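Local coordinates for uncharacterized protein (Vibrio parahaemolyticus M0605, PDB 3X0T), which is probably one component of a plasmid-encoded pore-forming toxin, PirA, that makes the marine bacterium Vibrio parahaemolyticus virulent, at residues S40-Q54 with K70-R84. Sequence-based numbering, arbitrary orientation. Where two conformers were deposited one is given.
Sequences SVDIENTGRGELTIQ and KSHVVQRDETYHLQR
Two antiparallel strand pairings join the segments: Val41 and Ile43 bond through both backbone N and O to Leu82 and Tyr80, and Leu51 and Ile53 do the same with Val74 and His72. Between the two pairs of strands lies an apolar layer. Ile43 CG2 meets Val74 CG2 at 3.7 Å and also lies at the edge of the Tyr80 ring, while Ile53, its CG1 anti to the backbone N (chi1 -169°), brings CD1 to 3.8 Å from Leu82 CD2. Ile108 and Ile94, from strands 104-110 and 91-98, continue this core.

Polar side chains add bonds at the turns, along the outer surface and at the far end of the strands. Asn45 ND2 donates to Val74 O (3.1 Å) from above the carbonyl plane, sharing that oxygen with Leu51 N, and also to Gly49 O; its OD1 accepts from Gly47 N in an Asx turn. With both ends engaged, the amide's rotation is fixed where the two loops meet. His81 ND1 donates to Asp42 OD1 (2.8 Å) in the ring plane, and NE2 to Gln83 OE1 (2.7 Å), which holds the imidazole flat between two acceptors. Ser40 OG accepts from Arg84 N at 2.8 Å. Gln75 NE2 reaches the anti lone pair of Glu50 OE1 (2.9 Å), the carboxylate and amide planes 70° apart.

Each segment thus passes from one four-stranded antiparallel sheet to the other, the sandwich construction of a jelly roll.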
loop_
_atom_site.group_PDB
_atom_site.type_symbol
_atom_site.label_atom_id
_atom_site.label_comp_id
_atom_site.label_asym_id
_atom_site.label_seq_id
_atom_site.Cartn_x
_atom_site.Cartn_y
_atom_site.Cartn_z
ATOM N N SER A 40 -5.945 5.261 1.953
ATOM C CA SER A 40 -5.197 4.643 3.074
ATOM C C SER A 40 -5.529 3.169 3.156
ATOM O O SER A 40 -6.620 2.744 2.756
ATOM C CB SER A 40 -5.671 5.310 4.407
ATOM O OG SER A 40 -5.330 6.685 4.371
ATOM N N VAL A 41 -4.620 2.385 3.768
ATOM C CA VAL A 41 -4.870 0.941 3.918
ATOM C C VAL A 41 -4.285 0.540 5.271
ATOM O O VAL A 41 -3.475 1.226 5.851
ATOM C CB VAL A 41 -4.201 0.104 2.821
ATOM C CG1 VAL A 41 -4.664 0.570 1.469
ATOM C CG2 VAL A 41 -2.705 0.089 2.897
ATOM N N ASP A 42 -4.757 -0.635 5.720
ATOM C CA ASP A 42 -4.032 -1.323 6.775
ATOM C C ASP A 42 -3.428 -2.587 6.189
ATOM O O ASP A 42 -3.996 -3.229 5.317
ATOM C CB ASP A 42 -4.940 -1.762 7.961
ATOM C CG ASP A 42 -5.807 -0.672 8.394
ATOM O OD1 ASP A 42 -5.335 0.409 8.626
ATOM O OD2 ASP A 42 -7.039 -0.957 8.518
ATOM N N ILE A 43 -2.240 -2.945 6.656
ATOM C CA ILE A 43 -1.606 -4.190 6.253
ATOM C C ILE A 43 -1.486 -5.125 7.496
ATOM O O ILE A 43 -0.971 -4.688 8.532
ATOM C CB ILE A 43 -0.201 -3.931 5.673
ATOM C CG1 ILE A 43 0.470 -5.309 5.368
ATOM C CG2 ILE A 43 0.718 -3.031 6.524
ATOM C CD1 ILE A 43 1.785 -5.194 4.592
ATOM N N GLU A 44 -1.959 -6.376 7.323
ATOM C CA GLU A 44 -1.728 -7.420 8.329
ATOM C C GLU A 44 -0.705 -8.377 7.703
ATOM O O GLU A 44 -0.922 -8.966 6.669
ATOM C CB GLU A 44 -3.077 -8.167 8.587
ATOM C CG GLU A 44 -2.909 -9.292 9.548
ATOM C CD GLU A 44 -4.133 -10.190 9.662
ATOM O OE1 GLU A 44 -5.097 -10.095 8.821
ATOM O OE2 GLU A 44 -4.103 -11.081 10.546
ATOM N N ASN A 45 0.416 -8.520 8.423
ATOM C CA ASN A 45 1.446 -9.444 7.978
ATOM C C ASN A 45 1.138 -10.849 8.473
ATOM O O ASN A 45 1.115 -11.046 9.704
ATOM C CB ASN A 45 2.757 -8.943 8.529
ATOM C CG ASN A 45 3.949 -9.816 8.084
ATOM O OD1 ASN A 45 3.769 -10.933 7.581
ATOM N ND2 ASN A 45 5.143 -9.256 8.237
ATOM N N THR A 46 0.818 -11.777 7.567
ATOM C CA THR A 46 0.359 -13.122 7.940
ATOM C C THR A 46 1.461 -14.174 7.641
ATOM O O THR A 46 1.177 -15.383 7.689
ATOM C CB THR A 46 -0.919 -13.480 7.256
ATOM O OG1 THR A 46 -0.644 -13.585 5.850
ATOM C CG2 THR A 46 -2.030 -12.496 7.531
ATOM N N GLY A 47 2.654 -13.704 7.363
ATOM C CA GLY A 47 3.802 -14.608 7.107
ATOM C C GLY A 47 4.722 -14.617 8.306
ATOM O O GLY A 47 4.362 -14.221 9.410
ATOM N N ARG A 48 5.885 -15.215 8.107
ATOM C CA ARG A 48 6.816 -15.483 9.241
ATOM C C ARG A 48 7.875 -14.415 9.390
ATOM O O ARG A 48 8.497 -14.371 10.447
ATOM C CB ARG A 48 7.496 -16.873 9.074
ATOM C CG ARG A 48 6.480 -18.010 8.979
ATOM C CD ARG A 48 7.172 -19.331 9.142
ATOM N NE ARG A 48 7.499 -19.642 10.562
ATOM C CZ ARG A 48 8.720 -19.604 11.098
ATOM N NH1 ARG A 48 9.787 -19.246 10.357
ATOM N NH2 ARG A 48 8.796 -19.921 12.363
ATOM N N GLY A 49 8.089 -13.570 8.394
ATOM C CA GLY A 49 9.131 -12.566 8.460
ATOM C C GLY A 49 8.552 -11.185 8.216
ATOM O O GLY A 49 7.404 -11.013 7.865
ATOM N N GLU A 50 9.423 -10.199 8.354
ATOM C CA GLU A 50 8.965 -8.784 8.243
ATOM C C GLU A 50 8.743 -8.387 6.762
ATOM O O GLU A 50 9.355 -8.941 5.835
ATOM C CB GLU A 50 9.975 -7.823 8.845
ATOM C CG GLU A 50 11.267 -7.700 8.137
ATOM C CD GLU A 50 12.348 -6.947 8.873
ATOM O OE1 GLU A 50 12.233 -6.512 10.034
ATOM O OE2 GLU A 50 13.450 -6.892 8.263
ATOM N N LEU A 51 7.956 -7.352 6.554
ATOM C CA LEU A 51 7.671 -6.748 5.243
ATOM C C LEU A 51 7.810 -5.243 5.378
ATOM O O LEU A 51 7.448 -4.669 6.406
ATOM C CB LEU A 51 6.231 -7.092 4.833
ATOM C CG LEU A 51 5.929 -8.593 4.628
ATOM C CD1 LEU A 51 4.443 -8.840 4.496
ATOM C CD2 LEU A 51 6.719 -9.167 3.524
ATOM N N THR A 52 8.217 -4.593 4.270
ATOM C CA THR A 52 8.104 -3.122 4.204
ATOM C C THR A 52 6.882 -2.718 3.365
ATOM O O THR A 52 6.672 -3.324 2.313
ATOM C CB THR A 52 9.357 -2.552 3.580
ATOM O OG1 THR A 52 10.444 -2.809 4.486
ATOM C CG2 THR A 52 9.257 -1.040 3.374
ATOM N N ILE A 53 6.098 -1.763 3.827
ATOM C CA ILE A 53 5.058 -1.182 3.002
ATOM C C ILE A 53 5.465 0.229 2.643
ATOM O O ILE A 53 5.974 0.983 3.505
ATOM C CB ILE A 53 3.684 -1.262 3.687
ATOM C CG1 ILE A 53 2.573 -0.896 2.686
ATOM C CG2 ILE A 53 3.603 -0.466 4.986
ATOM C CD1 ILE A 53 1.182 -1.211 3.191
ATOM N N GLN A 54 5.260 0.600 1.388
ATOM C CA GLN A 54 5.589 1.975 0.957
ATOM C C GLN A 54 4.445 2.596 0.181
ATOM O O GLN A 54 3.762 1.933 -0.615
ATOM C CB GLN A 54 6.847 2.054 0.042
ATOM C CG GLN A 54 8.084 1.489 0.739
ATOM C CD GLN A 54 9.317 1.817 0.037
ATOM O OE1 GLN A 54 9.412 1.882 -1.210
ATOM N NE2 GLN A 54 10.366 2.044 0.872
ATOM N N LYS A 70 6.163 7.519 1.805
ATOM C CA LYS A 70 6.076 6.928 3.149
ATOM C C LYS A 70 6.607 5.526 3.088
ATOM O O LYS A 70 6.435 4.836 2.067
ATOM C CB LYS A 70 4.654 6.912 3.677
ATOM C CG LYS A 70 4.001 8.280 3.905
ATOM C CD LYS A 70 2.706 8.206 4.735
ATOM C CE LYS A 70 2.158 9.547 5.125
ATOM N NZ LYS A 70 1.039 9.286 6.097
ATOM N N SER A 71 7.221 5.072 4.179
ATOM C CA SER A 71 7.709 3.713 4.266
ATOM C C SER A 71 7.617 3.203 5.701
ATOM O O SER A 71 7.872 4.011 6.616
ATOM C CB SER A 71 9.154 3.655 3.780
ATOM O OG SER A 71 9.651 2.337 3.661
ATOM N N HIS A 72 7.298 1.963 5.949
ATOM C CA HIS A 72 7.236 1.447 7.312
ATOM C C HIS A 72 7.453 -0.074 7.260
ATOM O O HIS A 72 7.004 -0.748 6.344
ATOM C CB HIS A 72 5.845 1.733 7.904
ATOM C CG HIS A 72 5.753 1.396 9.333
ATOM N ND1 HIS A 72 6.130 2.252 10.339
ATOM C CD2 HIS A 72 5.323 0.265 9.935
ATOM C CE1 HIS A 72 5.968 1.647 11.506
ATOM N NE2 HIS A 72 5.434 0.465 11.284
ATOM N N VAL A 73 8.103 -0.617 8.313
ATOM C CA VAL A 73 8.381 -2.053 8.413
ATOM C C VAL A 73 7.361 -2.673 9.315
ATOM O O VAL A 73 7.134 -2.182 10.454
ATOM C CB VAL A 73 9.785 -2.355 8.877
ATOM C CG1 VAL A 73 9.997 -3.851 9.057
ATOM C CG2 VAL A 73 10.799 -1.758 7.944
ATOM N N VAL A 74 6.748 -3.775 8.916
ATOM C CA VAL A 74 5.719 -4.486 9.630
ATOM C C VAL A 74 6.183 -5.889 9.979
ATOM O O VAL A 74 6.504 -6.661 9.093
ATOM C CB VAL A 74 4.419 -4.557 8.770
ATOM C CG1 VAL A 74 3.294 -5.163 9.562
ATOM C CG2 VAL A 74 4.034 -3.133 8.239
ATOM N N GLN A 75 6.258 -6.234 11.264
ATOM C CA GLN A 75 6.711 -7.582 11.699
ATOM C C GLN A 75 5.604 -8.640 11.551
ATOM O O GLN A 75 4.446 -8.291 11.365
ATOM C CB GLN A 75 7.180 -7.554 13.138
ATOM C CG GLN A 75 8.246 -6.518 13.377
ATOM C CD GLN A 75 9.509 -6.898 12.599
ATOM O OE1 GLN A 75 9.949 -8.084 12.512
ATOM N NE2 GLN A 75 10.107 -5.913 11.944
ATOM N N ARG A 76 5.987 -9.922 11.720
ATOM C CA ARG A 76 4.970 -11.004 11.543
ATOM C C ARG A 76 3.842 -10.749 12.503
ATOM O O ARG A 76 4.128 -10.309 13.631
ATOM C CB ARG A 76 5.636 -12.444 11.651
ATOM C CG ARG A 76 6.073 -12.820 13.062
ATOM C CD ARG A 76 6.403 -14.277 13.190
ATOM N NE ARG A 76 5.161 -15.050 13.087
ATOM C CZ ARG A 76 4.979 -16.358 12.916
ATOM N NH1 ARG A 76 6.054 -17.134 12.889
ATOM N NH2 ARG A 76 3.721 -16.830 12.858
ATOM N N ASP A 77 2.642 -11.086 12.054
ATOM C CA ASP A 77 1.423 -11.027 12.849
ATOM C C ASP A 77 0.979 -9.569 13.155
ATOM O O ASP A 77 -0.083 -9.424 13.797
ATOM C CB ASP A 77 1.485 -11.792 14.169
ATOM C CG ASP A 77 2.151 -13.148 14.089
ATOM O OD1 ASP A 77 1.984 -13.964 13.177
ATOM O OD2 ASP A 77 2.893 -13.427 15.021
ATOM N N GLU A 78 1.737 -8.539 12.823
ATOM C CA GLU A 78 1.312 -7.182 13.153
ATOM C C GLU A 78 0.387 -6.643 12.079
ATOM O O GLU A 78 0.471 -7.032 10.896
ATOM C CB GLU A 78 2.505 -6.205 13.181
ATOM C CG GLU A 78 3.527 -6.419 14.312
ATOM C CD GLU A 78 4.656 -5.325 14.302
ATOM O OE1 GLU A 78 4.981 -4.575 13.279
ATOM O OE2 GLU A 78 5.180 -5.354 15.429
ATOM N N THR A 79 -0.450 -5.701 12.516
ATOM C CA THR A 79 -1.244 -4.913 11.603
ATOM C C THR A 79 -0.845 -3.462 11.736
ATOM O O THR A 79 -0.650 -2.952 12.837
ATOM C CB THR A 79 -2.736 -5.066 11.848
ATOM O OG1 THR A 79 -3.077 -6.455 11.710
ATOM C CG2 THR A 79 -3.516 -4.260 10.998
ATOM N N TYR A 80 -0.685 -2.759 10.623
ATOM C CA TYR A 80 -0.218 -1.400 10.597
ATOM C C TYR A 80 -1.058 -0.499 9.683
ATOM O O TYR A 80 -1.434 -0.955 8.611
ATOM C CB TYR A 80 1.204 -1.345 10.084
ATOM C CG TYR A 80 1.726 0.010 9.900
ATOM C CD1 TYR A 80 2.078 0.783 11.028
ATOM C CD2 TYR A 80 1.837 0.603 8.627
ATOM C CE1 TYR A 80 2.570 2.062 10.877
ATOM C CE2 TYR A 80 2.368 1.883 8.481
ATOM C CZ TYR A 80 2.711 2.609 9.635
ATOM O OH TYR A 80 3.217 3.892 9.454
ATOM N N HIS A 81 -1.384 0.717 10.127
ATOM C CA HIS A 81 -2.196 1.659 9.296
ATOM C C HIS A 81 -1.313 2.596 8.546
ATOM O O HIS A 81 -0.500 3.345 9.110
ATOM C CB HIS A 81 -3.085 2.480 10.242
ATOM C CG HIS A 81 -3.853 3.490 9.457
ATOM N ND1 HIS A 81 -4.931 3.157 8.655
ATOM C CD2 HIS A 81 -3.706 4.814 9.294
ATOM C CE1 HIS A 81 -5.422 4.226 8.028
ATOM N NE2 HIS A 81 -4.699 5.249 8.414
ATOM N N LEU A 82 -1.357 2.493 7.195
ATOM C CA LEU A 82 -0.658 3.417 6.321
ATOM C C LEU A 82 -1.640 4.464 5.860
ATOM O O LEU A 82 -2.522 4.225 5.019
ATOM C CB LEU A 82 -0.121 2.630 5.106
ATOM C CG LEU A 82 0.597 3.461 4.045
ATOM C CD1 LEU A 82 1.765 4.200 4.638
ATOM C CD2 LEU A 82 1.001 2.613 2.875
ATOM N N GLN A 83 -1.499 5.662 6.447
ATOM C CA GLN A 83 -2.381 6.773 6.050
ATOM C C GLN A 83 -1.836 7.404 4.757
ATOM O O GLN A 83 -0.647 7.693 4.664
ATOM C CB GLN A 83 -2.372 7.784 7.234
ATOM C CG GLN A 83 -3.228 9.020 6.969
ATOM C CD GLN A 83 -4.754 8.717 6.922
ATOM O OE1 GLN A 83 -5.253 7.705 7.418
ATOM N NE2 GLN A 83 -5.464 9.662 6.313
ATOM N N ARG A 84 -2.737 7.691 3.834
ATOM C CA ARG A 84 -2.294 8.306 2.599
ATOM C C ARG A 84 -1.676 9.667 2.861
ATOM O O ARG A 84 -2.079 10.358 3.800
ATOM C CB ARG A 84 -3.478 8.486 1.679
ATOM C CG ARG A 84 -4.465 9.500 2.227
ATOM C CD ARG A 84 -5.647 9.579 1.320
ATOM N NE ARG A 84 -6.626 10.553 1.852
ATOM C CZ ARG A 84 -7.919 10.595 1.516
ATOM N NH1 ARG A 84 -8.386 9.711 0.705
ATOM N NH2 ARG A 84 -8.732 11.563 1.991
HETATM O O HOH W 1 -2.771 -11.169 13.124
HETATM O O HOH W 2 1.812 -14.549 10.691
HETATM O O HOH W 3 12.316 -9.173 12.038
#